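PDB 6MTZ: HepC.19480.a.B1 from Helicobacter pylori, which is of unknown function but probably belongs to the DHH/DHHA1 phosphoesterase family, whose members hydrolyse phosphodiesters and related substrates with the help of metal ions. Local coordinates for residues 15-21 with 70-74; 123-127 with 152-156; 255-259 with 341-345; 264-270 with 289-295. One frame throughout, in Å; residues are numbered along the deposited sequence.

Contact 1: 15-21 with 70-74; sequences SHIDLDG and SDLNL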
loop_
_atom_site.group_PDB
_atom_site.type_symbol
_atom_site.label_atom_id
_atom_site.label_comp_id
_atom_site.label_asym_id
_atom_site.label_seq_id
_atom_site.Cartn_x
_atom_site.Cartn_y
_atom_site.Cartn_z
ATOM N N SER A 15 -1.470 -7.271 -6.099
ATOM C CA SER A 15 -0.771 -8.225 -5.238
ATOM C C SER A 15 -1.085 -7.953 -3.769
ATOM O O SER A 15 -1.674 -6.927 -3.410
ATOM C CB SER A 15 0.754 -8.186 -5.457
ATOM O OG SER A 15 1.357 -9.349 -4.914
ATOM N N HIS A 16 -0.678 -8.893 -2.917
ATOM C CA HIS A 16 -0.894 -8.795 -1.472
ATOM C C HIS A 16 0.042 -7.723 -0.891
ATOM O O HIS A 16 0.698 -6.984 -1.622
ATOM C CB HIS A 16 -0.683 -10.162 -0.833
ATOM C CG HIS A 16 -1.187 -10.281 0.577
ATOM N ND1 HIS A 16 -2.467 -9.936 0.940
ATOM C CD2 HIS A 16 -0.585 -10.735 1.705
ATOM C CE1 HIS A 16 -2.634 -10.163 2.234
ATOM N NE2 HIS A 16 -1.509 -10.649 2.721
ATOM N N ILE A 17 0.143 -7.647 0.436
ATOM C CA ILE A 17 0.887 -6.571 1.085
ATOM C C ILE A 17 2.113 -7.031 1.859
ATOM O O ILE A 17 2.877 -6.174 2.307
ATOM C CB ILE A 17 -0.014 -5.736 2.020
ATOM C CG1 ILE A 17 -0.694 -6.640 3.056
ATOM C CG2 ILE A 17 -1.008 -4.913 1.213
ATOM C CD1 ILE A 17 -1.171 -5.893 4.258
ATOM N N ASP A 18 2.358 -8.319 2.058
ATOM C CA ASP A 18 3.515 -8.670 2.882
ATOM C C ASP A 18 4.758 -8.772 1.983
ATOM O O ASP A 18 4.755 -8.285 0.849
ATOM C CB ASP A 18 3.219 -9.952 3.664
ATOM C CG ASP A 18 2.844 -11.101 2.748
ATOM O OD1 ASP A 18 2.895 -10.925 1.513
ATOM O OD2 ASP A 18 2.499 -12.182 3.253
ATOM N N LEU A 19 5.826 -9.412 2.462
ATOM C CA LEU A 19 7.055 -9.502 1.672
ATOM C C LEU A 19 6.817 -10.245 0.353
ATOM O O LEU A 19 7.247 -9.796 -0.713
ATOM C CB LEU A 19 8.155 -10.200 2.484
ATOM C CG LEU A 19 9.405 -10.631 1.686
ATOM C CD1 LEU A 19 10.158 -9.431 1.162
ATOM C CD2 LEU A 19 10.369 -11.489 2.496
ATOM N N ASP A 20 6.169 -11.412 0.415
ATOM C CA ASP A 20 5.839 -12.136 -0.814
ATOM C C ASP A 20 5.003 -11.256 -1.736
ATOM O O ASP A 20 5.278 -11.146 -2.938
ATOM C CB ASP A 20 5.097 -13.443 -0.467
ATOM C CG ASP A 20 5.072 -14.462 -1.628
ATOM O OD1 ASP A 20 5.757 -14.260 -2.646
ATOM O OD2 ASP A 20 4.357 -15.488 -1.510
ATOM N N GLY A 21 3.999 -10.573 -1.170
ATOM C CA GLY A 21 3.124 -9.753 -1.990
ATOM C C GLY A 21 3.841 -8.621 -2.704
ATOM O O GLY A 21 3.572 -8.351 -3.878
ATOM N N SER A 70 -1.427 -11.711 -8.014
ATOM C CA SER A 70 -0.454 -12.576 -7.363
ATOM C C SER A 70 -0.657 -12.549 -5.857
ATOM O O SER A 70 -0.939 -11.492 -5.285
ATOM C CB SER A 70 0.992 -12.149 -7.683
ATOM O OG SER A 70 1.166 -10.767 -7.412
ATOM N N ASP A 71 -0.524 -13.727 -5.232
ATOM C CA ASP A 71 -0.471 -13.888 -3.782
ATOM C C ASP A 71 -1.803 -13.576 -3.111
ATOM O O ASP A 71 -1.848 -13.210 -1.928
ATOM C CB ASP A 71 0.641 -13.026 -3.169
ATOM C CG ASP A 71 1.071 -13.516 -1.803
ATOM O OD1 ASP A 71 0.951 -14.747 -1.543
ATOM O OD2 ASP A 71 1.510 -12.667 -0.989
ATOM N N LEU A 72 -2.890 -13.689 -3.854
ATOM C CA LEU A 72 -4.225 -13.477 -3.323
ATOM C C LEU A 72 -5.105 -14.610 -3.815
ATOM O O LEU A 72 -4.943 -15.079 -4.948
ATOM C CB LEU A 72 -4.791 -12.137 -3.780
ATOM C CG LEU A 72 -4.055 -10.873 -3.331
ATOM C CD1 LEU A 72 -4.338 -9.752 -4.311
ATOM C CD2 LEU A 72 -4.477 -10.452 -1.925
ATOM N N ASN A 73 -6.021 -15.070 -2.979
ATOM C CA ASN A 73 -7.028 -15.993 -3.473
ATOM C C ASN A 73 -8.352 -15.261 -3.563
ATOM O O ASN A 73 -8.650 -14.395 -2.736
ATOM C CB ASN A 73 -7.138 -17.261 -2.622
ATOM C CG ASN A 73 -7.640 -17.010 -1.241
ATOM O OD1 ASN A 73 -7.146 -16.133 -0.537
ATOM N ND2 ASN A 73 -8.618 -17.812 -0.819
ATOM N N LEU A 74 -9.107 -15.561 -4.610
ATOM C CA LEU A 74 -10.412 -14.968 -4.834
ATOM C C LEU A 74 -11.476 -15.979 -4.448
ATOM O O LEU A 74 -11.283 -17.191 -4.598
ATOM C CB LEU A 74 -10.578 -14.546 -6.301
ATOM C CG LEU A 74 -9.459 -13.697 -6.931
ATOM C CD1 LEU A 74 -9.710 -13.470 -8.424
ATOM C CD2 LEU A 74 -9.323 -12.368 -6.215
HETATM O O HOH W 1 1.564 -13.843 1.369
#
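Ser-15 and Ser-70, at the C-terminal ends of two strands, meet through their hydroxyls, OG to OG 2.9 Å apart, while Ser-15 OG gives its own proton to Gly-21 O at 2.6 Å, in the carbonyl plane and on a lone pair. His-13 NE2 is a further partner of Ser-70 OG, so the two serines belong to a short polar chain. The acidic side chains form a second group. Asp-71 swings CG away from its own amide nitrogen (chi1 -159°), which carries the carboxylate between Asp-18 and Asp-20: its OD2 stands 3.3 Å from Asp-18 OD1 with the two carboxylates nearly coplanar, and its OD1 lies 3.5 Å from Asp-20 OD2. A water hydrogen-bonds to Asp-18 OD2 and Asp-71 OD2. Asp-18 also caps the helix that follows, its OD1 accepting from Gly-21 N at 2.9 Å, and both oxygens of Asp-20 are gripped by the amides of Ala-125 and Thr-126. The third kind of contact is van der Waals. His-16 CB touches Asp-71 OD2 at 3.3 Å, with the imidazole almost perpendicular to the carboxylate, and Leu-72 CD2 approaches His-16 ND1 obliquely at 3.5 Å. The HIDLDG and SDLN sequences and this gathering of aspartates are consistent with the metal-binding centre of DHH phosphoesterases. Strands 10-15 and 64-70 are parallel neighbours in the five-stranded sheet, helix 19-29 starts just past the end of strand 10-15, and Leu-72 packs on Val-46 of helix 43-59.

Contact 2: 123-127 with 152-156; sequences RCATK and VEMVN. With EDO (1,2-ethanediol), chain C.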
loop_
_atom_site.group_PDB
_atom_site.type_symbol
_atom_site.label_atom_id
_atom_site.label_comp_id
_atom_site.label_asym_id
_atom_site.label_seq_id
_atom_site.Cartn_x
_atom_site.Cartn_y
_atom_site.Cartn_z
ATOM N N ARG A 123 5.396 -23.288 -3.831
ATOM C CA ARG A 123 6.276 -22.152 -4.079
ATOM C C ARG A 123 5.630 -20.896 -3.525
ATOM O O ARG A 123 4.406 -20.807 -3.411
ATOM C CB ARG A 123 6.556 -21.944 -5.579
ATOM C CG ARG A 123 7.570 -22.915 -6.192
ATOM C CD ARG A 123 7.685 -22.698 -7.691
ATOM N NE ARG A 123 6.472 -23.121 -8.390
ATOM C CZ ARG A 123 6.136 -22.732 -9.618
ATOM N NH1 ARG A 123 6.913 -21.897 -10.292
ATOM N NH2 ARG A 123 5.010 -23.171 -10.171
ATOM N N CYS A 124 6.461 -19.919 -3.190
ATOM C CA CYS A 124 5.908 -18.625 -2.849
ATOM C C CYS A 124 5.405 -17.953 -4.119
ATOM O O CYS A 124 5.785 -18.318 -5.241
ATOM C CB CYS A 124 6.951 -17.746 -2.155
ATOM S SG CYS A 124 8.207 -17.072 -3.284
ATOM N N ALA A 125 4.533 -16.959 -3.935
ATOM C CA ALA A 125 3.959 -16.270 -5.084
ATOM C C ALA A 125 5.034 -15.571 -5.904
ATOM O O ALA A 125 4.969 -15.567 -7.138
ATOM C CB ALA A 125 2.897 -15.275 -4.623
ATOM N N THR A 126 6.041 -14.983 -5.240
ATOM C CA THR A 126 7.092 -14.289 -5.978
ATOM C C THR A 126 7.806 -15.220 -6.958
ATOM O O THR A 126 8.078 -14.835 -8.099
ATOM C CB THR A 126 8.086 -13.656 -5.006
ATOM O OG1 THR A 126 7.433 -12.591 -4.317
ATOM C CG2 THR A 126 9.264 -13.057 -5.764
ATOM N N LYS A 127 8.090 -16.459 -6.546
ATOM C CA LYS A 127 8.789 -17.369 -7.443
ATOM C C LYS A 127 7.890 -17.797 -8.595
ATOM O O LYS A 127 8.342 -17.880 -9.742
ATOM C CB LYS A 127 9.303 -18.585 -6.671
ATOM C CG LYS A 127 10.180 -19.525 -7.516
ATOM C CD LYS A 127 11.062 -20.404 -6.615
ATOM C CE LYS A 127 12.058 -21.244 -7.442
ATOM N NZ LYS A 127 12.698 -22.316 -6.615
ATOM N N VAL A 152 14.648 -13.682 -5.484
ATOM C CA VAL A 152 13.437 -14.490 -5.586
ATOM C C VAL A 152 13.555 -15.733 -4.720
ATOM O O VAL A 152 12.648 -16.056 -3.944
ATOM C CB VAL A 152 13.158 -14.843 -7.056
ATOM C CG1 VAL A 152 12.117 -15.953 -7.142
ATOM C CG2 VAL A 152 12.693 -13.600 -7.793
ATOM N N GLU A 153 14.686 -16.437 -4.829
ATOM C CA GLU A 153 14.874 -17.665 -4.070
ATOM C C GLU A 153 14.864 -17.395 -2.565
ATOM O O GLU A 153 14.323 -18.190 -1.782
ATOM C CB GLU A 153 16.174 -18.346 -4.504
ATOM C CG GLU A 153 16.336 -19.767 -3.949
ATOM C CD GLU A 153 15.298 -20.760 -4.502
ATOM O OE1 GLU A 153 14.643 -20.474 -5.537
ATOM O OE2 GLU A 153 15.140 -21.841 -3.891
ATOM N N MET A 154 15.447 -16.267 -2.148
ATOM C CA MET A 154 15.430 -15.879 -0.738
ATOM C C MET A 154 14.001 -15.729 -0.233
ATOM O O MET A 154 13.629 -16.298 0.801
ATOM C CB MET A 154 16.198 -14.565 -0.547
ATOM C CG MET A 154 15.902 -13.878 0.817
ATOM S SD MET A 154 16.264 -12.103 0.868
ATOM C CE MET A 154 14.777 -11.396 0.150
ATOM N N VAL A 155 13.183 -14.965 -0.956
ATOM C CA VAL A 155 11.774 -14.863 -0.603
ATOM C C VAL A 155 11.142 -16.245 -0.544
ATOM O O VAL A 155 10.365 -16.546 0.372
ATOM C CB VAL A 155 11.027 -13.944 -1.589
ATOM C CG1 VAL A 155 9.522 -14.001 -1.331
ATOM C CG2 VAL A 155 11.524 -12.514 -1.460
ATOM N N ASN A 156 11.476 -17.116 -1.498
ATOM C CA ASN A 156 10.867 -18.447 -1.490
ATOM C C ASN A 156 11.229 -19.198 -0.214
ATOM O O ASN A 156 10.356 -19.775 0.448
ATOM C CB ASN A 156 11.283 -19.253 -2.723
ATOM C CG ASN A 156 10.399 -20.492 -2.930
ATOM O OD1 ASN A 156 9.230 -20.380 -3.314
ATOM N ND2 ASN A 156 10.940 -21.662 -2.635
HETATM C C1 EDO C . 15.063 -18.140 -8.800
HETATM O O1 EDO C . 15.523 -19.137 -7.877
HETATM C C2 EDO C . 13.623 -18.439 -9.218
HETATM O O2 EDO C . 13.578 -19.081 -10.497
#
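Cys-124 does two jobs at the start of helix 125-136: it is the N-cap residue, its SG accepting from Lys-127 N at 3.3 Å, while its own backbone N is held by a side chain of helix 145-159. That second bond, Cys-124 N to Asn-156 OD1, is 2.8 Å long and almost straight (175°), with the donor tilted 21° from the amide carbonyl plane. Placing SG between the backbone N and the carbonyl carbon (chi1 75°) turns it back over the helix start and also against Val-155 CG1. One turn on, Lys-127 lies stretched across the partner helix. Its CD rests on Asn-156 CG, and Val-152 CG1 touches Lys-127 CA at 3.6 Å; Thr-126 CG2 adds a methyl contact to Val-152 CG2. The start of helix 125-136 also borders the acidic cluster around Asp-20 and Asp-71. At its outer end Lys-127 NZ forms a salt bridge of 2.9 Å with Glu-153 OE1 on the syn lone pair, and O1 of an ethanediol, probably from the crystallisation liquor, donates to the same Glu-153 OE1 at 2.8 Å.

Contact 3: 255-259 with 341-345; sequences HDCSV and YRDIK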
loop_
_atom_site.group_PDB
_atom_site.type_symbol
_atom_site.label_atom_id
_atom_site.label_comp_id
_atom_site.label_asym_id
_atom_site.label_seq_id
_atom_site.Cartn_x
_atom_site.Cartn_y
_atom_site.Cartn_z
ATOM N N HIS A 255 -6.601 20.418 -1.776
ATOM C CA HIS A 255 -7.905 20.695 -2.355
ATOM C C HIS A 255 -8.843 19.500 -2.202
ATOM O O HIS A 255 -10.022 19.681 -1.884
ATOM C CB HIS A 255 -7.735 21.151 -3.811
ATOM C CG HIS A 255 -7.043 22.481 -3.943
ATOM N ND1 HIS A 255 -6.376 22.872 -5.088
ATOM C CD2 HIS A 255 -6.912 23.508 -3.066
ATOM C CE1 HIS A 255 -5.868 24.079 -4.910
ATOM N NE2 HIS A 255 -6.179 24.487 -3.692
ATOM N N ASP A 256 -8.337 18.270 -2.349
ATOM C CA ASP A 256 -9.207 17.107 -2.179
ATOM C C ASP A 256 -9.556 16.838 -0.715
ATOM O O ASP A 256 -10.623 16.280 -0.436
ATOM C CB ASP A 256 -8.571 15.853 -2.785
ATOM C CG ASP A 256 -8.381 15.960 -4.300
ATOM O OD1 ASP A 256 -9.162 16.674 -4.955
ATOM O OD2 ASP A 256 -7.445 15.330 -4.836
ATOM N N CYS A 257 -8.698 17.212 0.231
ATOM C CA CYS A 257 -8.886 16.782 1.613
ATOM C C CYS A 257 -9.416 17.885 2.527
ATOM O O CYS A 257 -9.432 17.703 3.751
ATOM C CB CYS A 257 -7.578 16.218 2.172
ATOM S SG CYS A 257 -6.933 14.832 1.191
ATOM N N SER A 258 -9.872 19.006 1.965
ATOM C CA SER A 258 -10.325 20.130 2.776
ATOM C C SER A 258 -11.755 19.913 3.239
ATOM O O SER A 258 -12.617 19.510 2.455
ATOM C CB SER A 258 -10.241 21.428 1.990
ATOM O OG SER A 258 -8.932 21.934 2.017
ATOM N N VAL A 259 -12.006 20.189 4.512
ATOM C CA VAL A 259 -13.341 20.106 5.085
ATOM C C VAL A 259 -13.571 21.375 5.896
ATOM O O VAL A 259 -12.627 22.046 6.320
ATOM C CB VAL A 259 -13.522 18.837 5.949
ATOM C CG1 VAL A 259 -13.695 17.621 5.048
ATOM C CG2 VAL A 259 -12.314 18.640 6.875
ATOM N N TYR A 341 -11.608 7.286 -0.956
ATOM C CA TYR A 341 -11.461 8.435 -0.062
ATOM C C TYR A 341 -12.660 9.380 -0.149
ATOM O O TYR A 341 -13.070 9.970 0.859
ATOM C CB TYR A 341 -10.158 9.191 -0.352
ATOM C CG TYR A 341 -10.060 10.467 0.468
ATOM C CD1 TYR A 341 -9.621 10.428 1.784
ATOM C CD2 TYR A 341 -10.435 11.704 -0.067
ATOM C CE1 TYR A 341 -9.549 11.583 2.557
ATOM C CE2 TYR A 341 -10.363 12.867 0.700
ATOM C CZ TYR A 341 -9.915 12.796 2.009
ATOM O OH TYR A 341 -9.836 13.929 2.786
ATOM N N ARG A 342 -13.238 9.548 -1.342
ATOM C CA ARG A 342 -14.387 10.445 -1.461
ATOM C C ARG A 342 -15.553 9.969 -0.591
ATOM O O ARG A 342 -16.246 10.785 0.032
ATOM C CB ARG A 342 -14.815 10.572 -2.926
ATOM N N ASP A 343 -15.770 8.650 -0.527
ATOM C CA ASP A 343 -16.832 8.097 0.316
ATOM C C ASP A 343 -16.642 8.478 1.778
ATOM O O ASP A 343 -17.608 8.792 2.484
ATOM C CB ASP A 343 -16.872 6.579 0.186
ATOM C CG ASP A 343 -17.443 6.122 -1.134
ATOM O OD1 ASP A 343 -18.133 6.921 -1.802
ATOM O OD2 ASP A 343 -17.206 4.952 -1.495
ATOM N N ILE A 344 -15.404 8.435 2.251
ATOM C CA ILE A 344 -15.124 8.784 3.639
ATOM C C ILE A 344 -15.360 10.268 3.867
ATOM O O ILE A 344 -15.980 10.672 4.863
ATOM C CB ILE A 344 -13.684 8.355 3.993
ATOM C CG1 ILE A 344 -13.638 6.832 4.187
ATOM C CG2 ILE A 344 -13.184 9.064 5.244
ATOM C CD1 ILE A 344 -12.569 6.129 3.407
ATOM N N LYS A 345 -14.920 11.097 2.920
ATOM C CA LYS A 345 -15.028 12.543 3.071
ATOM C C LYS A 345 -16.479 12.993 3.110
ATOM O O LYS A 345 -16.845 13.852 3.919
ATOM C CB LYS A 345 -14.292 13.230 1.930
ATOM C CG LYS A 345 -14.259 14.743 2.033
ATOM C CD LYS A 345 -13.695 15.335 0.751
ATOM C CE LYS A 345 -13.574 16.844 0.849
ATOM N NZ LYS A 345 -13.090 17.439 -0.424
HETATM O O HOH W 2 -12.251 19.708 -0.282
#
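Lys-345 reaches from helix 341-353 to the backbone of the 255-259 segment, its chain fully extended with CG anti to the backbone N (chi1 -176°). From CB it runs straight outward. CG passes Val-259 CG1 at 4.2 Å, CD comes to 3.4 Å from Asp-256 O, and CE lies 3.3 Å from Ser-258 O. The ammonium group then binds Asp-256 O, NZ to O 2.7 Å, approaching from above the carbonyl plane (52° out of it) and not along a lone pair. A water donating to His-255 O and Ser-258 O is also a partner of NZ, but is modelled too close to it for the geometry to be trusted. Glu-349 is a long, weak ionic partner on the same helix. One turn earlier on the same helix, Tyr-341 also points to this segment. Asp-256 O meets the edge of its ring at CE2, near the ring plane, and Cys-257 SG stands obliquely to the ring, 4.4 Å from the centroid, as a sulfur-aromatic contact. The phenol oxygen passes close over Cys-257, OH to CA 3.2 Å, on its way to a hydrogen bond with Leu-268 O. The C-terminal helix is thus laid against the start of edge strand 258-261, and through Tyr-341 it also reaches the next strand, 264-270, of the mixed sheet.

Contact 4: 264-270 with 289-295; sequences KKGFLSY and FDFYIDV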
loop_
_atom_site.group_PDB
_atom_site.type_symbol
_atom_site.label_atom_id
_atom_site.label_comp_id
_atom_site.label_asym_id
_atom_site.label_seq_id
_atom_site.Cartn_x
_atom_site.Cartn_y
_atom_site.Cartn_z
ATOM N N LYS A 264 -14.177 27.500 10.302
ATOM C CA LYS A 264 -12.824 26.961 10.319
ATOM C C LYS A 264 -12.613 25.960 9.182
ATOM O O LYS A 264 -13.535 25.245 8.774
ATOM C CB LYS A 264 -12.521 26.291 11.667
ATOM C CG LYS A 264 -12.911 27.130 12.885
ATOM C CD LYS A 264 -12.035 28.358 13.020
ATOM C CE LYS A 264 -12.399 29.175 14.251
ATOM N NZ LYS A 264 -11.397 30.263 14.477
ATOM N N LYS A 265 -11.386 25.913 8.673
ATOM C CA LYS A 265 -11.009 24.965 7.624
ATOM C C LYS A 265 -10.128 23.876 8.213
ATOM O O LYS A 265 -9.165 24.167 8.929
ATOM C CB LYS A 265 -10.276 25.657 6.464
ATOM C CG LYS A 265 -9.855 24.684 5.355
ATOM C CD LYS A 265 -9.373 25.379 4.070
ATOM C CE LYS A 265 -7.922 25.848 4.172
ATOM N NZ LYS A 265 -7.408 26.407 2.882
ATOM N N GLY A 266 -10.443 22.623 7.892
ATOM C CA GLY A 266 -9.648 21.505 8.344
ATOM C C GLY A 266 -9.212 20.629 7.194
ATOM O O GLY A 266 -9.725 20.713 6.075
ATOM N N PHE A 267 -8.247 19.756 7.486
ATOM C CA PHE A 267 -7.707 18.795 6.536
ATOM C C PHE A 267 -8.023 17.405 7.064
ATOM O O PHE A 267 -7.692 17.089 8.215
ATOM C CB PHE A 267 -6.195 18.990 6.364
ATOM C CG PHE A 267 -5.556 18.068 5.346
ATOM C CD1 PHE A 267 -5.398 16.709 5.601
ATOM C CD2 PHE A 267 -5.056 18.573 4.155
ATOM C CE1 PHE A 267 -4.801 15.880 4.683
ATOM C CE2 PHE A 267 -4.447 17.743 3.229
ATOM C CZ PHE A 267 -4.317 16.394 3.497
ATOM N N LEU A 268 -8.641 16.580 6.224
ATOM C CA LEU A 268 -9.127 15.260 6.614
ATOM C C LEU A 268 -8.258 14.177 5.987
ATOM O O LEU A 268 -8.149 14.096 4.755
ATOM C CB LEU A 268 -10.585 15.077 6.195
ATOM C CG LEU A 268 -11.037 13.620 6.235
ATOM C CD1 LEU A 268 -11.203 13.174 7.660
ATOM C CD2 LEU A 268 -12.334 13.460 5.469
ATOM N N SER A 269 -7.654 13.347 6.828
ATOM C CA SER A 269 -6.937 12.160 6.388
ATOM C C SER A 269 -7.663 10.922 6.908
ATOM O O SER A 269 -8.626 11.024 7.674
ATOM C CB SER A 269 -5.484 12.195 6.864
ATOM O OG SER A 269 -5.406 11.971 8.258
ATOM N N TYR A 270 -7.173 9.740 6.516
ATOM C CA TYR A 270 -7.849 8.480 6.824
ATOM C C TYR A 270 -6.839 7.392 7.125
ATOM O O TYR A 270 -5.917 7.178 6.335
ATOM C CB TYR A 270 -8.723 8.031 5.659
ATOM C CG TYR A 270 -9.501 6.754 5.883
ATOM C CD1 TYR A 270 -10.570 6.722 6.770
ATOM C CD2 TYR A 270 -9.213 5.599 5.155
ATOM C CE1 TYR A 270 -11.317 5.579 6.961
ATOM C CE2 TYR A 270 -9.964 4.428 5.337
ATOM C CZ TYR A 270 -11.011 4.428 6.244
ATOM O OH TYR A 270 -11.769 3.288 6.438
ATOM N N PHE A 289 -4.900 26.394 7.413
ATOM C CA PHE A 289 -5.789 25.414 8.019
ATOM C C PHE A 289 -5.897 25.658 9.519
ATOM O O PHE A 289 -4.916 26.020 10.176
ATOM C CB PHE A 289 -5.294 23.994 7.740
ATOM C CG PHE A 289 -5.568 23.528 6.335
ATOM C CD1 PHE A 289 -4.697 23.844 5.304
ATOM C CD2 PHE A 289 -6.713 22.794 6.042
ATOM C CE1 PHE A 289 -4.952 23.423 4.010
ATOM C CE2 PHE A 289 -6.972 22.369 4.758
ATOM C CZ PHE A 289 -6.091 22.680 3.740
ATOM N N ASP A 290 -7.105 25.477 10.044
ATOM C CA ASP A 290 -7.394 25.656 11.461
ATOM C C ASP A 290 -7.354 24.369 12.264
ATOM O O ASP A 290 -7.067 24.417 13.464
ATOM C CB ASP A 290 -8.769 26.283 11.632
ATOM C CG ASP A 290 -8.883 27.567 10.881
ATOM O OD1 ASP A 290 -8.099 28.484 11.201
ATOM O OD2 ASP A 290 -9.705 27.636 9.945
ATOM N N PHE A 291 -7.661 23.224 11.655
ATOM C CA PHE A 291 -7.588 21.980 12.399
ATOM C C PHE A 291 -7.236 20.848 11.459
ATOM O O PHE A 291 -7.273 20.975 10.233
ATOM C CB PHE A 291 -8.890 21.685 13.152
ATOM C CG PHE A 291 -10.075 21.464 12.265
ATOM C CD1 PHE A 291 -10.766 22.544 11.723
ATOM C CD2 PHE A 291 -10.516 20.173 11.988
ATOM C CE1 PHE A 291 -11.879 22.346 10.909
ATOM C CE2 PHE A 291 -11.623 19.953 11.169
ATOM C CZ PHE A 291 -12.310 21.041 10.627
ATOM N N TYR A 292 -6.876 19.734 12.070
ATOM C CA TYR A 292 -6.554 18.510 11.372
ATOM C C TYR A 292 -7.465 17.436 11.936
ATOM O O TYR A 292 -7.715 17.404 13.145
ATOM C CB TYR A 292 -5.065 18.153 11.556
ATOM C CG TYR A 292 -4.590 17.025 10.676
ATOM C CD1 TYR A 292 -4.878 15.709 10.995
ATOM C CD2 TYR A 292 -3.858 17.276 9.521
ATOM C CE1 TYR A 292 -4.460 14.671 10.190
ATOM C CE2 TYR A 292 -3.438 16.245 8.708
ATOM C CZ TYR A 292 -3.743 14.941 9.053
ATOM O OH TYR A 292 -3.339 13.897 8.263
ATOM N N ILE A 293 -7.997 16.583 11.062
ATOM C CA ILE A 293 -8.906 15.534 11.500
ATOM C C ILE A 293 -8.555 14.251 10.756
ATOM O O ILE A 293 -8.407 14.255 9.530
ATOM C CB ILE A 293 -10.379 15.942 11.296
ATOM C CG1 ILE A 293 -11.326 14.810 11.700
ATOM C CG2 ILE A 293 -10.645 16.404 9.852
ATOM C CD1 ILE A 293 -12.790 15.226 11.724
ATOM N N ASP A 294 -8.365 13.169 11.507
ATOM C CA ASP A 294 -8.131 11.841 10.960
ATOM C C ASP A 294 -9.221 10.903 11.462
ATOM O O ASP A 294 -9.603 10.949 12.636
ATOM C CB ASP A 294 -6.746 11.307 11.360
ATOM C CG ASP A 294 -6.424 9.967 10.729
ATOM O OD1 ASP A 294 -6.101 9.922 9.518
ATOM O OD2 ASP A 294 -6.484 8.956 11.453
ATOM N N VAL A 295 -9.735 10.071 10.559
ATOM C CA VAL A 295 -10.727 9.051 10.876
ATOM C C VAL A 295 -10.148 7.694 10.505
ATOM O O VAL A 295 -9.395 7.572 9.533
ATOM C CB VAL A 295 -12.054 9.297 10.122
ATOM C CG1 VAL A 295 -13.162 8.413 10.680
ATOM C CG2 VAL A 295 -12.434 10.768 10.198
#
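Phe-267 and Tyr-292, on one face of this parallel strand pair, form an aromatic cluster with Phe-289, which joins from just before the second strand. Phe-267 turns its edge to the face of Phe-289, centroids 6.0 Å apart and planes at 68°, whereas Phe-267 and Tyr-292 lie nearly parallel but slid apart, with little overlap. Lys-265 closes over Phe-289: a bend at chi3 (81°) lays CE 3.5 Å from the ring centroid, with NZ above the same face in a cation-pi contact before it pairs with Asp-288. On the other face the Phe-291 ring lies directly against Gly-266 CA, which has no CB to hold it off and sits 3.5 Å from the ring centroid. Beyond it Leu-268 CD1 meets Val-295 CG2 at 3.7 Å. Between the faces run the backbone bonds of a regular parallel pairing, from Phe-267 N to Phe-291 O through to Val-295 N to Ser-269 O. The polar groups lie at the two ends. Ser-269 OG receives a bond from Tyr-292 OH at 2.8 Å and donates to Asp-294 OD1 at 2.5 Å; Asp-294 also takes the amides of Met-272 and Gly-273. At the far end Lys-265 N donates to Asp-290 OD2 (2.7 Å, on the anti lone pair), and Lys-265 O accepts from both Asp-290 N and Phe-291 N. The pair belongs to a beta-alpha-beta crossover: helix 276-285 covers the aromatic face, helix 341-353 the face of Leu-268 and Val-295, and strands 258-261 and 300-305 flank the pair in the sheet.

How the contacts relate
The four contacts fall into two pairs on opposite sides of the chain's centre. Contacts 1 and 2 come first along the chain, in series, with centres about 12 Å apart; they touch through Asp-20 and the start of helix 125-136, and lie on the side of the five-stranded parallel sheet. Contact 4 is nested in the loop closed by contact 3, with centres about 10 Å apart, and both use the six-stranded mixed sheet, where strands 258-261 and 264-270 are neighbours. Centres of contacts 1 and 4 are about 33 Å apart. This division is consistent with a DHH domain carrying the acidic centre and a separate C-terminal DHHA1-like domain.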